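Side-chain contacts in HD domain protein (Enterococcus faecalis, PDB 4LRL), which hydrolyses deoxyribonucleoside triphosphates to the deoxynucleoside and triphosphate, probably with dGTPase activity among others, under allosteric control by bound nucleotides: residues Y260-V264 against Q265-H269; K71-G74 against T75-F78; D205-R208 against M209-L213; H138-S142 against H143-H147. All coordinates share one frame; numbering follows the deposited sequence. Where two conformers were deposited one is given.

Contact 1: residues Y260-V264 against Q265-H269; sequences YQMYV and QVYFH. With TTP (thymidine-5'-triphosphate), chain S.
Y263 meets two aromatic neighbours at once, Y267 one turn ahead and F268 just after it. Its CD1 lies 3.6 Å from CD1 of Y267, the two ring planes inclined at 53°. On the F268 side the methylene touches: CB of Y263 sits over the F268 face in a CH-pi contact, 4.2 Å from the ring centroid. With CG turned beside the backbone N (chi1 -76°), Y263 sends its ring out to meet both. M262 folds back on itself, bent at chi2 and chi3, and brings CE to 3.8 Å from CG2 of V266. Behind these groups the backbone widens. M262 O accepts from V266 N at 2.8 Å and from Y267 N at 3.1 Å, the donors arriving from opposite faces of the carbonyl plane, and F268 N reaches back five residues to Y263 O. Further out, D397 O and D215 hold the hydroxyls of Y263 and Y267. H269, just beyond this turn, gives its NE2 proton to O2A of TTP at 2.8 Å, while its ND1 caps V271 N. A pi-type turn ends helix 249-267; Q265 and, beyond it, H269 line a probably allosteric TTP site between subunits.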
# COMPACT_ATOMS: atom_id res chain seq x y z
N TYR C 260 3.74 16.45 11.10
CA TYR C 260 4.22 16.28 12.48
C TYR C 260 4.95 14.95 12.67
O TYR C 260 6.04 14.90 13.23
CB TYR C 260 3.05 16.41 13.46
CG TYR C 260 3.31 15.93 14.88
CD1 TYR C 260 3.87 16.77 15.83
CD2 TYR C 260 2.98 14.63 15.28
CE1 TYR C 260 4.11 16.34 17.12
CE2 TYR C 260 3.21 14.20 16.57
CZ TYR C 260 3.78 15.06 17.49
OH TYR C 260 4.01 14.64 18.78
N GLN C 261 4.33 13.87 12.21
CA GLN C 261 4.96 12.55 12.36
C GLN C 261 6.26 12.36 11.58
O GLN C 261 7.19 11.72 12.10
CB GLN C 261 3.98 11.36 12.23
CG GLN C 261 3.22 11.26 10.93
CD GLN C 261 1.95 10.41 11.05
OE1 GLN C 261 1.69 9.78 12.08
NE2 GLN C 261 1.15 10.41 9.98
N MET C 262 6.36 12.95 10.38
CA MET C 262 7.63 12.98 9.64
C MET C 262 8.75 13.71 10.42
O MET C 262 9.86 13.17 10.56
CB MET C 262 7.47 13.58 8.24
CG MET C 262 6.77 12.70 7.19
SD MET C 262 7.55 11.08 6.85
CE MET C 262 9.17 11.66 6.35
N TYR C 263 8.45 14.91 10.93
CA TYR C 263 9.38 15.67 11.79
C TYR C 263 9.94 14.81 12.92
O TYR C 263 11.15 14.59 12.98
CB TYR C 263 8.70 16.89 12.42
CG TYR C 263 8.48 18.08 11.51
CD1 TYR C 263 8.28 17.91 10.13
CD2 TYR C 263 8.41 19.37 12.03
CE1 TYR C 263 8.06 19.00 9.30
CE2 TYR C 263 8.18 20.47 11.20
CZ TYR C 263 8.01 20.27 9.83
OH TYR C 263 7.77 21.33 8.99
N VAL C 264 9.04 14.31 13.78
CA VAL C 264 9.42 13.58 15.00
C VAL C 264 10.09 12.23 14.75
O VAL C 264 10.98 11.84 15.49
CB VAL C 264 8.25 13.43 16.03
CG1 VAL C 264 7.80 14.78 16.55
CG2 VAL C 264 7.07 12.65 15.45
N GLN C 265 9.66 11.53 13.69
CA GLN C 265 10.13 10.18 13.42
C GLN C 265 11.33 10.14 12.49
O GLN C 265 12.17 9.25 12.59
CB GLN C 265 9.00 9.33 12.83
CG GLN C 265 7.97 8.89 13.85
CD GLN C 265 6.62 8.52 13.24
OE1 GLN C 265 6.52 8.17 12.06
NE2 GLN C 265 5.56 8.61 14.05
N VAL C 266 11.40 11.11 11.57
CA VAL C 266 12.44 11.08 10.55
C VAL C 266 13.42 12.25 10.67
O VAL C 266 14.58 12.05 11.04
CB VAL C 266 11.83 10.99 9.12
CG1 VAL C 266 12.92 11.07 8.04
CG2 VAL C 266 11.02 9.72 9.00
N TYR C 267 12.96 13.47 10.38
CA TYR C 267 13.85 14.62 10.30
C TYR C 267 14.61 14.88 11.60
O TYR C 267 15.76 15.31 11.55
CB TYR C 267 13.10 15.89 9.84
CG TYR C 267 12.30 15.73 8.54
CD1 TYR C 267 11.07 16.36 8.37
CD2 TYR C 267 12.77 14.93 7.50
CE1 TYR C 267 10.34 16.22 7.20
CE2 TYR C 267 12.03 14.77 6.33
CZ TYR C 267 10.81 15.42 6.19
OH TYR C 267 10.08 15.27 5.04
N PHE C 268 13.99 14.61 12.74
CA PHE C 268 14.60 14.90 14.04
C PHE C 268 15.36 13.72 14.63
O PHE C 268 15.83 13.80 15.77
CB PHE C 268 13.56 15.38 15.05
CG PHE C 268 12.89 16.69 14.70
CD1 PHE C 268 13.36 17.49 13.65
CD2 PHE C 268 11.80 17.15 15.45
CE1 PHE C 268 12.75 18.71 13.35
CE2 PHE C 268 11.18 18.36 15.15
CZ PHE C 268 11.65 19.14 14.10
N HIS C 269 15.50 12.63 13.86
CA HIS C 269 16.11 11.40 14.38
C HIS C 269 17.52 11.62 14.90
O HIS C 269 18.37 12.16 14.18
CB HIS C 269 16.11 10.28 13.34
CG HIS C 269 16.23 8.92 13.95
ND1 HIS C 269 17.40 8.44 14.50
CD2 HIS C 269 15.30 7.95 14.15
CE1 HIS C 269 17.20 7.23 14.99
NE2 HIS C 269 15.93 6.91 14.79
PA TTP S . 15.71 2.88 15.93
O1A TTP S . 16.96 2.04 16.04
O2A TTP S . 15.83 4.38 16.00
O3A TTP S . 14.61 2.44 17.04
PB TTP S . 14.19 0.93 17.50
O1B TTP S . 13.96 0.08 16.27
O2B TTP S . 13.01 1.07 18.44
O3B TTP S . 15.46 0.31 18.32
PG TTP S . 16.70 1.08 19.05
O1G TTP S . 17.14 0.08 20.11
O2G TTP S . 16.12 2.37 19.60
O3G TTP S . 17.77 1.28 17.99
O5' TTP S . 15.00 2.52 14.54
C5' TTP S . 15.43 1.45 13.70
C4' TTP S . 14.80 1.60 12.33
O4' TTP S . 13.41 1.93 12.48
C3' TTP S . 15.45 2.73 11.55
O3' TTP S . 15.73 2.35 10.20
C2' TTP S . 14.42 3.83 11.50
C1' TTP S . 13.10 3.12 11.76
N1 TTP S . 12.21 4.00 12.53
C2 TTP S . 10.88 4.27 12.07
O2 TTP S . 10.45 3.75 11.01
N3 TTP S . 10.08 5.09 12.78
C4 TTP S . 10.53 5.66 13.92
O4 TTP S . 9.75 6.42 14.56
C5 TTP S . 11.83 5.41 14.39
C5M TTP S . 12.36 6.04 15.67
C6 TTP S . 12.66 4.57 13.67

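Contact 2: residues K71-G74 against T75-F78; sequences KQLG and TSSF. With DGT (2'-deoxyguanosine-5'-triphosphate), chain R.
The loop between helices 62-65 and 87-108 makes a tight turn where L73 packs on S76 and then runs on to a dGTP pocket. CB of L73 stands 3.5 Å from CB of S76, and the leucine's CD1 branch reaches the same serine carbon at 4.0 Å. Backbone closes the turn: S76 N donates to L73 O at 3.1 Å along a nearly straight line (171°), although the donor stands well above the carbonyl plane. G74, at the bend, has positive phi, a conformation that favours glycine. A water lies inside the next step, accepting from S77 N at 2.8 Å and donating a weak bond to G74 O, so bridging peptide groups that do not bond directly. K71 reaches over only loosely, its CD 4.1 Å from OG of S77; bends at chi3 (-73°) and chi4 then carry NZ to a salt bridge with D322. T75 turns the other way, its OG1 bonded to S272 O. F78 N bonds to T75 O, and F78 O comes to 3.0 Å from C8 of the bound dGTP while also accepting from R350 NE. R68 of the third subunit bonds to S77 O and also to the same nucleotide. A turn followed by an irregular helical stretch at 75-78 leads from L73, which lines a dATP site in another structure of this protein, to F78 in the dGTP pocket between subunits.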
# COMPACT_ATOMS: atom_id res chain seq x y z
N LYS C 71 21.82 14.44 -2.46
CA LYS C 71 20.76 13.76 -1.72
C LYS C 71 19.81 14.77 -1.12
O LYS C 71 20.24 15.83 -0.66
CB LYS C 71 21.32 12.88 -0.60
CG LYS C 71 21.85 11.52 -1.06
CD LYS C 71 22.27 10.66 0.15
CE LYS C 71 23.57 11.15 0.79
NZ LYS C 71 24.76 11.31 -0.15
N GLN C 72 18.53 14.44 -1.14
CA GLN C 72 17.49 15.30 -0.59
C GLN C 72 17.56 15.36 0.94
O GLN C 72 17.35 16.42 1.53
CB GLN C 72 16.10 14.83 -1.07
CG GLN C 72 14.90 15.48 -0.36
CD GLN C 72 14.60 16.89 -0.87
OE1 GLN C 72 15.10 17.30 -1.91
NE2 GLN C 72 13.77 17.62 -0.14
N LEU C 73 17.85 14.24 1.59
CA LEU C 73 17.73 14.21 3.05
C LEU C 73 19.06 14.18 3.79
O LEU C 73 19.10 14.05 5.04
CB LEU C 73 16.81 13.08 3.50
CG LEU C 73 15.32 13.37 3.43
CD1 LEU C 73 14.57 12.17 3.99
CD2 LEU C 73 14.96 14.66 4.17
N GLY C 74 20.13 14.35 3.03
CA GLY C 74 21.47 14.46 3.59
C GLY C 74 21.87 13.21 4.33
O GLY C 74 22.19 12.18 3.72
N THR C 75 21.82 13.29 5.65
CA THR C 75 22.32 12.26 6.52
C THR C 75 21.25 11.26 6.91
O THR C 75 21.56 10.23 7.51
CB THR C 75 22.90 12.86 7.81
OG1 THR C 75 21.93 13.73 8.40
CG2 THR C 75 24.20 13.64 7.53
N SER C 76 20.00 11.54 6.56
CA SER C 76 18.90 10.64 6.88
C SER C 76 19.08 9.21 6.36
O SER C 76 18.57 8.27 6.97
CB SER C 76 17.58 11.20 6.40
OG SER C 76 17.01 12.01 7.41
N SER C 77 19.79 9.05 5.25
CA SER C 77 20.00 7.73 4.68
C SER C 77 20.77 6.80 5.62
O SER C 77 20.75 5.58 5.46
CB SER C 77 20.69 7.84 3.32
OG SER C 77 22.05 8.21 3.45
N PHE C 78 21.45 7.37 6.61
CA PHE C 78 22.18 6.54 7.57
C PHE C 78 21.24 5.84 8.57
O PHE C 78 21.56 4.77 9.10
CB PHE C 78 23.23 7.38 8.30
CG PHE C 78 24.39 7.78 7.43
CD1 PHE C 78 24.57 9.11 7.07
CD2 PHE C 78 25.30 6.83 6.97
CE1 PHE C 78 25.65 9.50 6.26
CE2 PHE C 78 26.39 7.21 6.16
CZ PHE C 78 26.57 8.56 5.81
PG DGT R . 22.58 0.51 19.25
O1G DGT R . 21.11 0.21 19.52
O2G DGT R . 23.41 0.67 20.51
O3G DGT R . 23.21 -0.37 18.18
O3B DGT R . 22.66 1.98 18.59
PB DGT R . 21.39 2.75 18.00
O1B DGT R . 21.03 3.88 18.93
O2B DGT R . 20.34 1.76 17.58
O3A DGT R . 22.00 3.41 16.67
PA DGT R . 22.36 2.63 15.31
O1A DGT R . 23.65 3.24 14.82
O2A DGT R . 22.27 1.14 15.42
O5' DGT R . 21.22 3.14 14.30
C5' DGT R . 19.83 3.16 14.63
C4' DGT R . 19.01 2.57 13.49
O4' DGT R . 19.45 3.00 12.19
C3' DGT R . 19.15 1.06 13.44
O3' DGT R . 18.38 0.40 14.46
C2' DGT R . 18.75 0.73 12.01
C1' DGT R . 19.08 2.00 11.23
N9 DGT R . 20.18 1.79 10.25
C8 DGT R . 20.12 2.10 8.94
N7 DGT R . 21.28 1.80 8.29
C5 DGT R . 22.11 1.29 9.21
C6 DGT R . 23.50 0.75 9.23
O6 DGT R . 24.22 0.70 8.21
N1 DGT R . 24.00 0.32 10.38
C2 DGT R . 23.30 0.33 11.52
N2 DGT R . 23.91 -0.14 12.62
N3 DGT R . 22.03 0.81 11.60
C4 DGT R . 21.39 1.29 10.50
O HOH W 1 19.89 11.07 3.30

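Contact 3: residues D205-R208 against M209-L213; sequences DADR and MDYLL. With NI (nickel (II) ion), chain N.
R208 and Y211 lie side by side, the arginine's CA over one face of the tyrosine ring in a CH-pi contact, 3.8 Å from its centroid. This is the close part of the contact. With chi1 at 70°, the ring of Y211 is swung back over the preceding turn, and CD2 comes to 3.5 Å from OD2 of D207, the carboxylate standing almost perpendicular to the ring. M209 packs CG and CE against D205 O, which also receives M209 N in a nearly straight bond. D205 is the N-cap of helix 206-219: its OD2 takes R208 N at 2.7 Å and, more weakly, D207 N, while OD1 makes a salt bridge with R208 NE at 3.4 Å. The helix thereby presents D207, the last ligand of the H...HD...D signature of HD domains. Its OD2 binds nickel at 2.1 Å, and H90, H134 and D135 complete the protein ligands. D210, one turn on, belongs to the second shell, its OD1 bonded to ND1 of H90, probably helping to orient that imidazole, and its OD2 to H45 and R214. The other side is bridged by water rather than by direct contact. Two waters also coordinate the nickel, and one of them donates to D207 OD1, so both carboxylate oxygens are engaged. Beyond the ring's rim, Y211 OH and R208 NH2 stay 3.8 Å apart and are joined instead through a water, which lies in the guanidinium plane. S202 O also takes NE and D397 pairs with NH2, while the arginine lies against helix 249-267.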
# COMPACT_ATOMS: atom_id res chain seq x y z
N ASP C 205 2.06 23.92 0.85
CA ASP C 205 2.41 24.24 -0.53
C ASP C 205 2.94 23.00 -1.27
O ASP C 205 3.13 21.94 -0.66
CB ASP C 205 3.47 25.35 -0.52
CG ASP C 205 4.70 24.98 0.29
OD1 ASP C 205 5.05 25.73 1.21
OD2 ASP C 205 5.29 23.90 0.03
N ALA C 206 3.21 23.17 -2.56
CA ALA C 206 3.65 22.07 -3.42
C ALA C 206 4.99 21.49 -2.97
O ALA C 206 5.27 20.30 -3.20
CB ALA C 206 3.73 22.54 -4.85
N ASP C 207 5.80 22.32 -2.32
CA ASP C 207 7.13 21.96 -1.83
C ASP C 207 7.00 21.00 -0.64
O ASP C 207 7.50 19.87 -0.67
CB ASP C 207 7.90 23.25 -1.46
CG ASP C 207 9.33 23.00 -1.02
OD1 ASP C 207 9.97 23.96 -0.54
OD2 ASP C 207 9.85 21.88 -1.13
N ARG C 208 6.31 21.45 0.40
CA ARG C 208 6.03 20.61 1.56
C ARG C 208 5.29 19.33 1.18
O ARG C 208 5.64 18.24 1.65
CB ARG C 208 5.24 21.40 2.61
CG ARG C 208 5.92 22.68 3.08
CD ARG C 208 4.97 23.41 3.97
NE ARG C 208 5.42 24.72 4.44
CZ ARG C 208 6.21 24.92 5.49
NH1 ARG C 208 6.51 26.15 5.87
NH2 ARG C 208 6.67 23.88 6.18
N MET C 209 4.29 19.45 0.30
CA MET C 209 3.49 18.29 -0.08
C MET C 209 4.34 17.21 -0.76
O MET C 209 4.21 16.03 -0.45
CB MET C 209 2.27 18.70 -0.93
CG MET C 209 1.22 19.48 -0.13
SD MET C 209 -0.40 19.55 -0.92
CE MET C 209 -0.24 20.98 -1.98
N ASP C 210 5.23 17.62 -1.66
CA ASP C 210 6.07 16.64 -2.31
C ASP C 210 7.07 16.00 -1.35
O ASP C 210 7.17 14.79 -1.31
CB ASP C 210 6.80 17.21 -3.52
CG ASP C 210 7.55 16.13 -4.29
OD1 ASP C 210 8.77 16.01 -4.10
OD2 ASP C 210 6.90 15.37 -5.06
N TYR C 211 7.82 16.80 -0.57
CA TYR C 211 8.84 16.15 0.26
C TYR C 211 8.25 15.29 1.36
O TYR C 211 8.79 14.23 1.67
CB TYR C 211 9.97 17.10 0.75
CG TYR C 211 9.63 18.15 1.78
CD1 TYR C 211 9.25 17.81 3.08
CD2 TYR C 211 9.78 19.50 1.47
CE1 TYR C 211 8.98 18.80 4.03
CE2 TYR C 211 9.51 20.49 2.41
CZ TYR C 211 9.11 20.14 3.68
OH TYR C 211 8.85 21.15 4.60
N LEU C 212 7.11 15.69 1.91
CA LEU C 212 6.46 14.84 2.91
C LEU C 212 6.11 13.47 2.33
O LEU C 212 6.43 12.44 2.93
CB LEU C 212 5.25 15.52 3.55
CG LEU C 212 5.60 16.73 4.44
CD1 LEU C 212 4.34 17.53 4.81
CD2 LEU C 212 6.42 16.38 5.71
N LEU C 213 5.50 13.46 1.15
CA LEU C 213 5.12 12.22 0.50
C LEU C 213 6.34 11.43 0.03
O LEU C 213 6.40 10.22 0.23
CB LEU C 213 4.20 12.50 -0.68
CG LEU C 213 2.77 12.99 -0.37
CD1 LEU C 213 2.12 13.55 -1.64
CD2 LEU C 213 1.93 11.84 0.23
NI NI N . 11.83 21.73 -1.87
O HOH W 2 12.48 23.01 -0.28
O HOH W 3 6.68 21.09 6.36
O HOH W 4 12.98 20.44 -0.18

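Contact 4: residues H138-S142 against H143-H147; sequences HGPYS and HTFEH
S142 OG lies within reach of both H138 and E146. It is 3.0 Å from ND1 of H138, a hydrogen bond in which either atom could be the donor and in which the hydroxyl sits in the imidazole plane at the ring edge. At roughly a right angle to this, OE1 of E146 lies 3.4 Å from the same OG, a weak and unsettled link at best. The serine hydroxyl is placed for this by a chi1 of 157°, which turns OG away from the backbone N. E146 comes up from the following turn with its chain extended beyond CG, and CG passes 3.2 Å from S142 O; the stronger hold on its OE1 is ND1 of H153. H153 also stacks on the H138 ring, and NE2 of H138 bonds weakly to the metal ligand D135, so the serine stands in a polar chain running back toward the metal site. All this lies at the start of helix 142-149 in the HD domain, with Y141 in the N-cap position. The first regular turns are closed by F145 N to Y141 O at 2.9 Å, nearly straight at 166°, and by E146 N to S142 O. F145 sets CB 3.5 Å from P140 O, and its CD1 meets CG of P140 at 4.3 Å, with F307 edge-to-face on the same phenyl ring. Y141 points its ring away from this turn, and its hydroxyl bonds to K71 NZ. H143 lines the dATP site in another structure of this protein.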
# COMPACT_ATOMS: atom_id res chain seq x y z
N HIS C 138 20.56 24.83 -3.66
CA HIS C 138 21.06 23.91 -2.64
C HIS C 138 22.34 23.23 -3.11
O HIS C 138 22.41 22.76 -4.25
CB HIS C 138 20.03 22.82 -2.35
CG HIS C 138 18.92 23.23 -1.43
ND1 HIS C 138 19.12 23.48 -0.09
CD2 HIS C 138 17.60 23.38 -1.65
CE1 HIS C 138 17.97 23.79 0.47
NE2 HIS C 138 17.02 23.73 -0.45
N GLY C 139 23.34 23.18 -2.24
CA GLY C 139 24.56 22.42 -2.49
C GLY C 139 24.54 21.15 -1.66
O GLY C 139 23.52 20.84 -1.05
N PRO C 140 25.67 20.40 -1.62
CA PRO C 140 25.73 19.16 -0.86
C PRO C 140 25.50 19.41 0.63
O PRO C 140 25.98 20.42 1.16
CB PRO C 140 27.16 18.67 -1.10
CG PRO C 140 27.95 19.92 -1.44
CD PRO C 140 26.97 20.74 -2.23
N TYR C 141 24.78 18.50 1.29
CA TYR C 141 24.51 18.58 2.73
C TYR C 141 24.25 20.02 3.13
O TYR C 141 24.99 20.62 3.92
CB TYR C 141 25.66 17.98 3.55
CG TYR C 141 25.97 16.56 3.14
CD1 TYR C 141 27.01 16.28 2.27
CD2 TYR C 141 25.19 15.49 3.59
CE1 TYR C 141 27.30 14.99 1.88
CE2 TYR C 141 25.47 14.18 3.20
CZ TYR C 141 26.53 13.95 2.34
OH TYR C 141 26.83 12.68 1.94
N SER C 142 23.19 20.56 2.54
CA SER C 142 22.94 21.99 2.52
C SER C 142 23.02 22.65 3.89
O SER C 142 23.72 23.65 4.05
CB SER C 142 21.60 22.27 1.83
OG SER C 142 21.08 23.53 2.23
N HIS C 143 22.34 22.07 4.88
CA HIS C 143 22.30 22.66 6.22
C HIS C 143 23.68 22.73 6.91
O HIS C 143 24.03 23.75 7.52
CB HIS C 143 21.28 21.91 7.11
CG HIS C 143 21.03 22.58 8.43
ND1 HIS C 143 21.55 22.10 9.61
CD2 HIS C 143 20.36 23.71 8.74
CE1 HIS C 143 21.19 22.90 10.60
NE2 HIS C 143 20.47 23.89 10.10
N THR C 144 24.45 21.65 6.81
CA THR C 144 25.79 21.58 7.38
C THR C 144 26.73 22.54 6.65
O THR C 144 27.51 23.25 7.28
CB THR C 144 26.37 20.15 7.27
OG1 THR C 144 25.42 19.22 7.79
CG2 THR C 144 27.66 20.02 8.05
N PHE C 145 26.62 22.55 5.33
CA PHE C 145 27.46 23.38 4.48
C PHE C 145 27.31 24.88 4.77
O PHE C 145 28.30 25.62 4.80
CB PHE C 145 27.17 23.08 3.01
CG PHE C 145 28.29 23.42 2.09
CD1 PHE C 145 29.26 22.47 1.77
CD2 PHE C 145 28.40 24.71 1.55
CE1 PHE C 145 30.32 22.80 0.92
CE2 PHE C 145 29.45 25.04 0.70
CZ PHE C 145 30.42 24.09 0.40
N GLU C 146 26.07 25.31 5.00
CA GLU C 146 25.81 26.73 5.28
C GLU C 146 26.33 27.14 6.65
O GLU C 146 26.74 28.28 6.83
CB GLU C 146 24.33 27.07 5.14
CG GLU C 146 23.80 26.81 3.73
CD GLU C 146 22.30 27.01 3.58
OE1 GLU C 146 21.81 26.80 2.45
OE2 GLU C 146 21.61 27.36 4.56
N HIS C 147 26.30 26.22 7.61
CA HIS C 147 26.83 26.51 8.94
C HIS C 147 28.34 26.76 8.90
O HIS C 147 28.83 27.72 9.51
CB HIS C 147 26.49 25.40 9.94
CG HIS C 147 27.08 25.61 11.30
ND1 HIS C 147 28.01 24.75 11.85
CD2 HIS C 147 26.90 26.59 12.21
CE1 HIS C 147 28.36 25.19 13.04
NE2 HIS C 147 27.71 26.31 13.28

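In the fold
Along the chain the order is contact 2, contact 4, contact 3, contact 1. Contacts 3 and 4 both fall in the HD domain range, yet their centres are about 20 Å apart and they do not touch; contact 1 belongs to the HD-associated region. Contact 2 connects the others: L73 packs on Y267, Q72 on Y211, and its centre is about 12 Å from that of contact 4 and about 13 Å from that of contact 1. Helices 206-219 and 249-267 meet where Y267 and M262 touch Y211 and L212. These contacts place the metal site and the nucleotide sites within one packed region, which would be consistent with allosteric control of the hydrolase.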